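Local coordinates for surface protein SPB1 (Streptococcus agalactiae, PDB 4UZG) that forms the backbone of the group B streptococcus type 2b pilus, its subunits probably being joined into the fibre by a sortase, at residues 130-135 and 203-208; 168-173 and 227-232; 199-204 and 216-221. All coordinates share one frame; numbering follows the deposited sequence.

Interaction 1 of 3, residues 130-135 and 203-208; sequences VLKSGA and DTNNVE. With CA (calcium ion), chain E.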
loop_
_atom_site.group_PDB
_atom_site.type_symbol
_atom_site.label_atom_id
_atom_site.label_comp_id
_atom_site.label_asym_id
_atom_site.label_seq_id
_atom_site.Cartn_x
_atom_site.Cartn_y
_atom_site.Cartn_z
ATOM N N VAL A 130 0.241 -0.432 7.836
ATOM C CA VAL A 130 1.627 -0.515 7.371
ATOM C C VAL A 130 1.757 -1.658 6.372
ATOM O O VAL A 130 1.366 -2.791 6.654
ATOM C CB VAL A 130 2.608 -0.687 8.547
ATOM C CG1 VAL A 130 4.040 -0.864 8.033
ATOM C CG2 VAL A 130 2.527 0.499 9.505
ATOM N N LEU A 131 2.272 -1.355 5.178
ATOM C CA LEU A 131 2.459 -2.365 4.154
ATOM C C LEU A 131 3.562 -3.331 4.574
ATOM O O LEU A 131 4.631 -2.883 5.018
ATOM C CB LEU A 131 2.803 -1.691 2.819
ATOM C CG LEU A 131 2.858 -2.592 1.583
ATOM C CD1 LEU A 131 1.497 -3.196 1.293
ATOM C CD2 LEU A 131 3.359 -1.821 0.388
ATOM N N LYS A 132 3.344 -4.630 4.400
ATOM C CA LYS A 132 4.294 -5.637 4.828
ATOM C C LYS A 132 4.700 -6.533 3.665
ATOM O O LYS A 132 4.207 -6.394 2.547
ATOM C CB LYS A 132 3.686 -6.471 5.975
ATOM C CG LYS A 132 3.291 -5.679 7.204
ATOM C CD LYS A 132 4.487 -5.108 7.962
ATOM C CE LYS A 132 4.033 -4.370 9.221
ATOM N NZ LYS A 132 5.149 -3.849 10.028
ATOM N N SER A 133 5.611 -7.471 3.921
ATOM C CA SER A 133 6.275 -8.191 2.848
ATOM C C SER A 133 5.400 -9.134 2.039
ATOM O O SER A 133 5.791 -9.545 0.948
ATOM C CB SER A 133 7.455 -8.978 3.398
ATOM O OG SER A 133 6.975 -10.063 4.147
ATOM N N GLY A 134 4.235 -9.520 2.571
ATOM C CA GLY A 134 3.358 -10.416 1.855
ATOM C C GLY A 134 2.582 -9.795 0.713
ATOM O O GLY A 134 1.945 -10.497 -0.050
ATOM N N ALA A 135 2.605 -8.472 0.605
ATOM C CA ALA A 135 1.884 -7.812 -0.466
ATOM C C ALA A 135 2.398 -8.286 -1.820
ATOM O O ALA A 135 3.598 -8.512 -2.012
ATOM C CB ALA A 135 2.065 -6.327 -0.354
ATOM N N ASP A 203 15.423 -5.474 6.869
ATOM C CA ASP A 203 14.133 -5.766 7.497
ATOM C C ASP A 203 13.208 -6.107 6.341
ATOM O O ASP A 203 12.852 -5.237 5.528
ATOM C CB ASP A 203 13.603 -4.558 8.266
ATOM C CG ASP A 203 12.276 -4.817 8.943
ATOM O OD1 ASP A 203 11.589 -5.804 8.617
ATOM O OD2 ASP A 203 11.905 -3.991 9.811
ATOM N N THR A 204 12.831 -7.377 6.230
ATOM C CA THR A 204 12.029 -7.814 5.098
ATOM C C THR A 204 10.664 -7.110 5.029
ATOM O O THR A 204 10.028 -7.112 3.966
ATOM C CB THR A 204 11.825 -9.326 5.087
ATOM O OG1 THR A 204 11.195 -9.725 6.310
ATOM C CG2 THR A 204 13.158 -10.051 4.925
ATOM N N ASN A 205 10.225 -6.519 6.143
ATOM C CA ASN A 205 8.975 -5.763 6.190
ATOM C C ASN A 205 9.162 -4.253 6.098
ATOM O O ASN A 205 8.181 -3.531 6.301
ATOM C CB ASN A 205 8.195 -6.114 7.450
ATOM C CG ASN A 205 7.719 -7.538 7.431
ATOM O OD1 ASN A 205 6.970 -7.939 6.525
ATOM N ND2 ASN A 205 8.166 -8.332 8.421
ATOM N N ASN A 206 10.359 -3.759 5.765
ATOM C CA ASN A 206 10.540 -2.324 5.737
ATOM C C ASN A 206 11.684 -1.881 4.839
ATOM O O ASN A 206 12.854 -1.954 5.220
ATOM C CB ASN A 206 10.753 -1.774 7.150
ATOM C CG ASN A 206 10.836 -0.274 7.157
ATOM O OD1 ASN A 206 10.296 0.401 6.279
ATOM N ND2 ASN A 206 11.479 0.265 8.159
ATOM N N VAL A 207 11.359 -1.392 3.639
ATOM C CA VAL A 207 12.305 -0.689 2.787
ATOM C C VAL A 207 12.826 0.534 3.505
ATOM O O VAL A 207 12.022 1.324 4.021
ATOM C CB VAL A 207 11.585 -0.252 1.488
ATOM C CG1 VAL A 207 12.335 0.826 0.717
ATOM C CG2 VAL A 207 11.281 -1.456 0.595
ATOM N N GLU A 208 14.145 0.731 3.508
ATOM C CA GLU A 208 14.746 1.932 4.052
ATOM C C GLU A 208 15.761 2.482 3.058
ATOM O O GLU A 208 16.324 1.739 2.236
ATOM C CB GLU A 208 15.429 1.634 5.382
ATOM C CG GLU A 208 14.431 1.467 6.545
ATOM C CD GLU A 208 13.756 2.803 6.912
ATOM O OE1 GLU A 208 14.484 3.792 7.236
ATOM O OE2 GLU A 208 12.541 2.933 6.771
HETATM CA CA CA E . 10.601 2.602 5.363
HETATM O O HOH W 1 7.335 -2.548 8.692
HETATM O O HOH W 2 8.821 -11.012 5.927
HETATM O O HOH W 3 9.699 3.029 7.556
HETATM O O HOH W 4 11.606 4.444 4.266
HETATM O O HOH W 5 8.813 4.372 5.190
HETATM O O HOH W 6 9.014 1.866 3.786
#

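Interaction 2 of 3, residues 168-173 and 227-232; sequences DGQITI and TITGLK. With EDO (1,2-ethanediol), chain C.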
loop_
_atom_site.group_PDB
_atom_site.type_symbol
_atom_site.label_atom_id
_atom_site.label_comp_id
_atom_site.label_asym_id
_atom_site.label_seq_id
_atom_site.Cartn_x
_atom_site.Cartn_y
_atom_site.Cartn_z
ATOM N N ASP A 168 2.196 -2.031 -5.015
ATOM C CA ASP A 168 3.629 -1.801 -5.050
ATOM C C ASP A 168 4.219 -2.414 -6.317
ATOM O O ASP A 168 3.504 -3.047 -7.093
ATOM C CB ASP A 168 4.329 -2.249 -3.748
ATOM C CG ASP A 168 4.357 -3.736 -3.509
ATOM O OD1 ASP A 168 4.131 -4.553 -4.400
ATOM O OD2 ASP A 168 4.683 -4.079 -2.324
ATOM N N GLY A 169 5.506 -2.171 -6.535
ATOM C CA GLY A 169 6.188 -2.586 -7.740
ATOM C C GLY A 169 7.354 -3.525 -7.491
ATOM O O GLY A 169 7.782 -3.748 -6.355
ATOM N N GLN A 170 7.844 -4.075 -8.587
ATOM C CA GLN A 170 8.934 -5.036 -8.560
ATOM C C GLN A 170 9.902 -4.782 -9.709
ATOM O O GLN A 170 9.457 -4.519 -10.838
ATOM C CB GLN A 170 8.370 -6.438 -8.686
ATOM C CG GLN A 170 9.398 -7.562 -8.753
ATOM C CD GLN A 170 8.708 -8.870 -8.866
ATOM O OE1 GLN A 170 8.388 -9.325 -9.982
ATOM N NE2 GLN A 170 8.424 -9.472 -7.742
ATOM N N ILE A 171 11.194 -4.869 -9.404
ATOM C CA ILE A 171 12.243 -4.771 -10.407
ATOM C C ILE A 171 12.943 -6.129 -10.481
ATOM O O ILE A 171 13.489 -6.613 -9.484
ATOM C CB ILE A 171 13.268 -3.683 -10.048
ATOM C CG1 ILE A 171 12.594 -2.308 -9.913
ATOM C CG2 ILE A 171 14.391 -3.643 -11.085
ATOM C CD1 ILE A 171 13.514 -1.202 -9.398
ATOM N N THR A 172 12.934 -6.733 -11.662
ATOM C CA THR A 172 13.655 -7.968 -11.938
ATOM C C THR A 172 14.837 -7.613 -12.838
ATOM O O THR A 172 14.648 -7.214 -13.991
ATOM C CB THR A 172 12.755 -9.000 -12.608
ATOM O OG1 THR A 172 11.639 -9.273 -11.749
ATOM C CG2 THR A 172 13.503 -10.301 -12.889
ATOM N N ILE A 173 16.046 -7.698 -12.288
ATOM C CA ILE A 173 17.270 -7.352 -12.992
ATOM C C ILE A 173 17.841 -8.595 -13.641
ATOM O O ILE A 173 18.012 -9.607 -12.971
ATOM C CB ILE A 173 18.318 -6.789 -12.011
ATOM C CG1 ILE A 173 17.791 -5.601 -11.211
ATOM C CG2 ILE A 173 19.593 -6.398 -12.760
ATOM C CD1 ILE A 173 18.626 -5.289 -9.940
ATOM N N THR A 227 15.768 -10.215 -8.021
ATOM C CA THR A 227 14.411 -9.689 -7.898
ATOM C C THR A 227 14.315 -8.835 -6.652
ATOM O O THR A 227 14.630 -9.291 -5.551
ATOM C CB THR A 227 13.376 -10.832 -7.858
ATOM O OG1 THR A 227 13.544 -11.666 -9.003
ATOM C CG2 THR A 227 11.970 -10.287 -7.861
ATOM N N ILE A 228 13.842 -7.599 -6.811
ATOM C CA ILE A 228 13.571 -6.697 -5.692
ATOM C C ILE A 228 12.088 -6.392 -5.725
ATOM O O ILE A 228 11.595 -5.779 -6.670
ATOM C CB ILE A 228 14.415 -5.401 -5.752
ATOM C CG1 ILE A 228 15.915 -5.722 -5.882
ATOM C CG2 ILE A 228 14.117 -4.565 -4.521
ATOM C CD1 ILE A 228 16.801 -4.505 -6.066
ATOM N N THR A 229 11.365 -6.852 -4.705
ATOM C CA THR A 229 9.906 -6.753 -4.674
ATOM C C THR A 229 9.475 -5.846 -3.548
ATOM O O THR A 229 9.873 -6.040 -2.404
ATOM C CB THR A 229 9.297 -8.149 -4.462
ATOM O OG1 THR A 229 9.813 -9.035 -5.454
ATOM C CG2 THR A 229 7.774 -8.104 -4.510
ATOM N N GLY A 230 8.618 -4.880 -3.863
ATOM C CA GLY A 230 8.012 -4.058 -2.835
ATOM C C GLY A 230 8.389 -2.586 -2.839
ATOM O O GLY A 230 8.545 -1.996 -1.769
ATOM N N LEU A 231 8.500 -1.989 -4.019
ATOM C CA LEU A 231 8.963 -0.614 -4.176
ATOM C C LEU A 231 7.846 0.281 -4.734
ATOM O O LEU A 231 7.102 -0.077 -5.637
ATOM C CB LEU A 231 10.127 -0.558 -5.172
ATOM C CG LEU A 231 11.402 -1.259 -4.719
ATOM C CD1 LEU A 231 12.345 -1.408 -5.888
ATOM C CD2 LEU A 231 12.052 -0.498 -3.595
ATOM N N LYS A 232 7.830 1.504 -4.236
ATOM C CA LYS A 232 6.992 2.570 -4.722
ATOM C C LYS A 232 7.376 2.930 -6.158
ATOM O O LYS A 232 8.542 2.806 -6.557
ATOM C CB LYS A 232 7.198 3.787 -3.779
ATOM C CG LYS A 232 6.210 4.921 -3.971
ATOM C CD LYS A 232 6.446 6.008 -2.923
ATOM C CE LYS A 232 5.466 7.162 -2.995
ATOM N NZ LYS A 232 4.103 6.758 -2.512
HETATM C C1 EDO C . 12.973 -9.628 -2.860
HETATM O O1 EDO C . 12.675 -8.268 -2.572
HETATM C C2 EDO C . 12.491 -10.525 -1.732
HETATM O O2 EDO C . 11.062 -10.483 -1.690
HETATM O O HOH W 7 11.452 -11.878 -10.763
#

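Interaction 3 of 3, residues 199-204 and 216-221; sequences LNFNDT and TEYTTG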
loop_
_atom_site.group_PDB
_atom_site.type_symbol
_atom_site.label_atom_id
_atom_site.label_comp_id
_atom_site.label_asym_id
_atom_site.label_seq_id
_atom_site.Cartn_x
_atom_site.Cartn_y
_atom_site.Cartn_z
ATOM N N LEU A 199 19.196 1.556 -1.036
ATOM C CA LEU A 199 18.225 0.657 -0.431
ATOM C C LEU A 199 18.837 -0.256 0.606
ATOM O O LEU A 199 19.789 -1.010 0.316
ATOM C CB LEU A 199 17.605 -0.213 -1.527
ATOM C CG LEU A 199 16.669 -1.334 -1.068
ATOM C CD1 LEU A 199 15.440 -0.755 -0.378
ATOM C CD2 LEU A 199 16.282 -2.204 -2.262
ATOM N N ASN A 200 18.272 -0.225 1.807
ATOM C CA ASN A 200 18.499 -1.234 2.827
ATOM C C ASN A 200 17.161 -1.948 3.016
ATOM O O ASN A 200 16.179 -1.328 3.456
ATOM C CB ASN A 200 18.972 -0.637 4.142
ATOM C CG ASN A 200 19.116 -1.715 5.223
ATOM O OD1 ASN A 200 18.228 -2.498 5.483
ATOM N ND2 ASN A 200 20.298 -1.822 5.776
ATOM N N PHE A 201 17.123 -3.219 2.660
ATOM C CA PHE A 201 15.914 -4.027 2.743
ATOM C C PHE A 201 16.178 -5.219 3.676
ATOM O O PHE A 201 15.574 -6.292 3.556
ATOM C CB PHE A 201 15.460 -4.491 1.351
ATOM C CG PHE A 201 13.955 -4.648 1.146
ATOM C CD1 PHE A 201 13.049 -4.705 2.205
ATOM C CD2 PHE A 201 13.467 -4.770 -0.143
ATOM C CE1 PHE A 201 11.700 -4.903 1.952
ATOM C CE2 PHE A 201 12.122 -4.954 -0.393
ATOM C CZ PHE A 201 11.239 -5.011 0.654
ATOM N N ASN A 202 17.061 -5.013 4.650
ATOM C CA ASN A 202 17.388 -6.099 5.568
ATOM C C ASN A 202 16.239 -6.459 6.500
ATOM O O ASN A 202 16.095 -7.620 6.883
ATOM C CB ASN A 202 18.642 -5.776 6.335
ATOM C CG ASN A 202 19.863 -5.703 5.424
ATOM O OD1 ASN A 202 19.861 -6.151 4.257
ATOM N ND2 ASN A 202 20.912 -5.123 5.943
ATOM N N ASP A 203 15.423 -5.474 6.869
ATOM C CA ASP A 203 14.133 -5.766 7.497
ATOM C C ASP A 203 13.208 -6.107 6.341
ATOM O O ASP A 203 12.852 -5.237 5.528
ATOM C CB ASP A 203 13.603 -4.558 8.266
ATOM C CG ASP A 203 12.276 -4.817 8.943
ATOM O OD1 ASP A 203 11.589 -5.804 8.617
ATOM O OD2 ASP A 203 11.905 -3.991 9.811
ATOM N N THR A 204 12.831 -7.377 6.230
ATOM C CA THR A 204 12.029 -7.814 5.098
ATOM C C THR A 204 10.664 -7.110 5.029
ATOM O O THR A 204 10.028 -7.112 3.966
ATOM C CB THR A 204 11.825 -9.326 5.087
ATOM O OG1 THR A 204 11.195 -9.725 6.310
ATOM C CG2 THR A 204 13.158 -10.051 4.925
ATOM N N THR A 216 21.744 -2.933 1.154
ATOM C CA THR A 216 21.649 -4.353 0.895
ATOM C C THR A 216 22.307 -4.692 -0.430
ATOM O O THR A 216 21.995 -4.122 -1.463
ATOM C CB THR A 216 20.169 -4.777 0.836
ATOM O OG1 THR A 216 19.539 -4.461 2.082
ATOM C CG2 THR A 216 20.029 -6.251 0.511
ATOM N N GLU A 217 23.247 -5.627 -0.401
ATOM C CA GLU A 217 23.893 -6.126 -1.608
ATOM C C GLU A 217 23.124 -7.315 -2.169
ATOM O O GLU A 217 22.875 -8.293 -1.468
ATOM C CB GLU A 217 25.332 -6.553 -1.316
ATOM C CG GLU A 217 26.231 -5.371 -1.053
ATOM C CD GLU A 217 27.722 -5.703 -1.001
ATOM O OE1 GLU A 217 28.080 -6.892 -1.008
ATOM O OE2 GLU A 217 28.551 -4.767 -0.969
ATOM N N TYR A 218 22.776 -7.230 -3.451
ATOM C CA TYR A 218 22.077 -8.280 -4.174
ATOM C C TYR A 218 23.041 -8.921 -5.157
ATOM O O TYR A 218 23.697 -8.214 -5.925
ATOM C CB TYR A 218 20.881 -7.686 -4.936
ATOM C CG TYR A 218 19.781 -7.186 -4.043
ATOM C CD1 TYR A 218 18.774 -8.046 -3.621
ATOM C CD2 TYR A 218 19.735 -5.865 -3.598
ATOM C CE1 TYR A 218 17.747 -7.589 -2.793
ATOM C CE2 TYR A 218 18.731 -5.415 -2.759
ATOM C CZ TYR A 218 17.718 -6.281 -2.386
ATOM O OH TYR A 218 16.711 -5.833 -1.540
ATOM N N THR A 219 23.086 -10.251 -5.175
ATOM C CA THR A 219 23.921 -10.993 -6.104
ATOM C C THR A 219 23.067 -11.659 -7.170
ATOM O O THR A 219 22.062 -12.312 -6.848
ATOM C CB THR A 219 24.738 -12.068 -5.331
ATOM O OG1 THR A 219 25.581 -11.435 -4.378
ATOM C CG2 THR A 219 25.621 -12.835 -6.258
ATOM N N THR A 220 23.470 -11.544 -8.433
ATOM C CA THR A 220 22.735 -12.212 -9.503
ATOM C C THR A 220 22.885 -13.736 -9.360
ATOM O O THR A 220 23.973 -14.260 -9.083
ATOM C CB THR A 220 23.146 -11.736 -10.896
ATOM O OG1 THR A 220 24.533 -12.012 -11.099
ATOM C CG2 THR A 220 22.875 -10.248 -11.073
ATOM N N GLY A 221 21.757 -14.422 -9.495
ATOM C CA GLY A 221 21.733 -15.854 -9.311
ATOM C C GLY A 221 22.273 -16.623 -10.482
ATOM O O GLY A 221 22.780 -16.073 -11.460
HETATM O O HOH W 8 20.633 -1.856 -2.294
#

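Interaction 1 of 3, residues 130-135 and 203-208
The side-chain amide of N205 reaches across to the backbone of S133 and accepts a hydrogen bond from it. S133 N donates to N205 OD1 at 3.0 Å, with an N-H...O angle of 159° and the donor in the carbonyl plane. CG of N205 stands beside its own backbone N (chi1 -66°), and this turns the amide toward residues 132-133. Packing is closest here. S133 CB lies 3.2 Å from T204 O, and S133 OG lies 3.2 Å from N205 OD1. The aliphatic part of K132 crosses the N205 side chain at about a right angle, with K132 CD 3.9 Å from N205 CB. The rest of the contact is looser and bridged by water. One water accepts from K132 NZ and donates to N205 O. Another links S133 OG to T204 OG1, 2.7 Å from each, on the exposed side.

Residues 203-206 form a type I turn. D203 OD1 accepts from N205 N in an Asx turn, which helps hold N205 in place. Just beyond, a calcium ion is bound by N206 OD1, V207 O, E208 OE2 and four waters. The calcium probably helps to fix the end of the same loop, but its ligands do not touch residues 130-135.

The contact joins the two halves of the molecule at the surface. K132 and S133 follow strand 121-131 of the large mixed sheet, where V130 and K132 bond to the backbone of D51 and V49. Residues 203-207 form the loop after strand 198-200, and E208 begins strand 208-210.

Interaction 2 of 3, residues 168-173 and 227-232
Q170 and T229 lie side by side and point the same way on one face of an antiparallel strand pair. The pair belongs to the prealbumin-like domain and carries a G1 beta bulge at G230 and L231. The extended side chain of Q170 has CG anti to the backbone N (chi1 177°) and carries its amide over to T229. There Q170 NE2 donates to T229 OG1 at 2.7 Å, 20° out of the amide plane. T227 CG2 packs against the same amide, 3.6 Å from Q170 NE2. Further along this face, T172 and T227 are also side by side, and a water bridges their hydroxyls.

The other face is apolar and buried. I171 and L231 cross at about a right angle, with I171 CD1 3.7 Å from L231 CD1. I173 CD1 meets I228 CD1 more loosely. Strand 273-279 continues the sheet beyond 169-173, where V273 and P275 touch I171.

I171 and I228 form a hydrogen-bonded pair with two bonds between their backbones. At the bulge the register shifts by one residue. G230 has a positive phi (114°), and D168 OD2 comes 3.4 Å from G230 CA. T229 N donates to a 1,2-ethanediol, probably from the crystallisation liquor. The bulge closes on one acceptor: G169 O takes bonds from both G230 N, at 2.9 Å, and L231 N, at 3.0 Å.

Interaction 3 of 3, residues 199-204 and 216-221
T216 meets residues 199-202 through both its backbone and its hydroxyl. T216 N donates to L199 O at 2.9 Å, in the carbonyl plane. L199 O also accepts from a water, and that water donates in turn to T216 O. One carbonyl is therefore gripped twice, and the water closes a small ring beside the direct bond.

The hydroxyl serves F201, two residues on. T216 OG1 sits beside its own backbone N (chi1 -59°) and faces F201 N. F201 N donates to it at 2.8 Å, and the bond is nearly straight at 168°. A side-chain oxygen thus takes the place of a backbone carbonyl as acceptor for this N-H. The side chain of N202 slides past T216 in the opposite direction. N200 OD1 accepts from N202 N at 2.9 Å, 37° above the carbonyl plane, which makes an Asx turn. The other end of that amide, N200 ND2, bonds to N214 O.

Apolar packing lies beside these bonds. L199 and Y218 cross at about a right angle, with L199 CD2 4.1 Å from Y218 CE2. Y218 OH lies at the edge of the F201 ring, near its plane, 3.7 Å from F201 CD2. T216 CG2 sits over one face of the Y218 ring, toward its rim. I228 of strand 225-231 touches both L199 and Y218.

Y218 bonds through its backbone to F189, and L199 to L191. Both segments thus bond to strand 188-192, and 218-219 is the edge strand of its sheet. The Asx turn at N200 lies beside this edge, within the prealbumin-like (transthyretin-type) domain.

Strand 121-131 ends in residues 130-135, the first part of interaction 1. The chain then passes through strands 146-153 and 162-165 and reaches residues 168-173, which open interaction 2. Residues 199-204 follow. They run into 203-208, which share D203 and T204 with them and close interaction 1 back onto the end of strand 121-131. Residues 216-221 then close the short loop of interaction 3. Residues 227-232 close interaction 2, so interaction 3 is nested inside it, while interactions 1 and 2 cross. V207 packs on F201, L199 and G230, linking all three contacts. Interactions 2 and 3 tie the prealbumin-like domain together; interaction 1 fastens it to the preceding half.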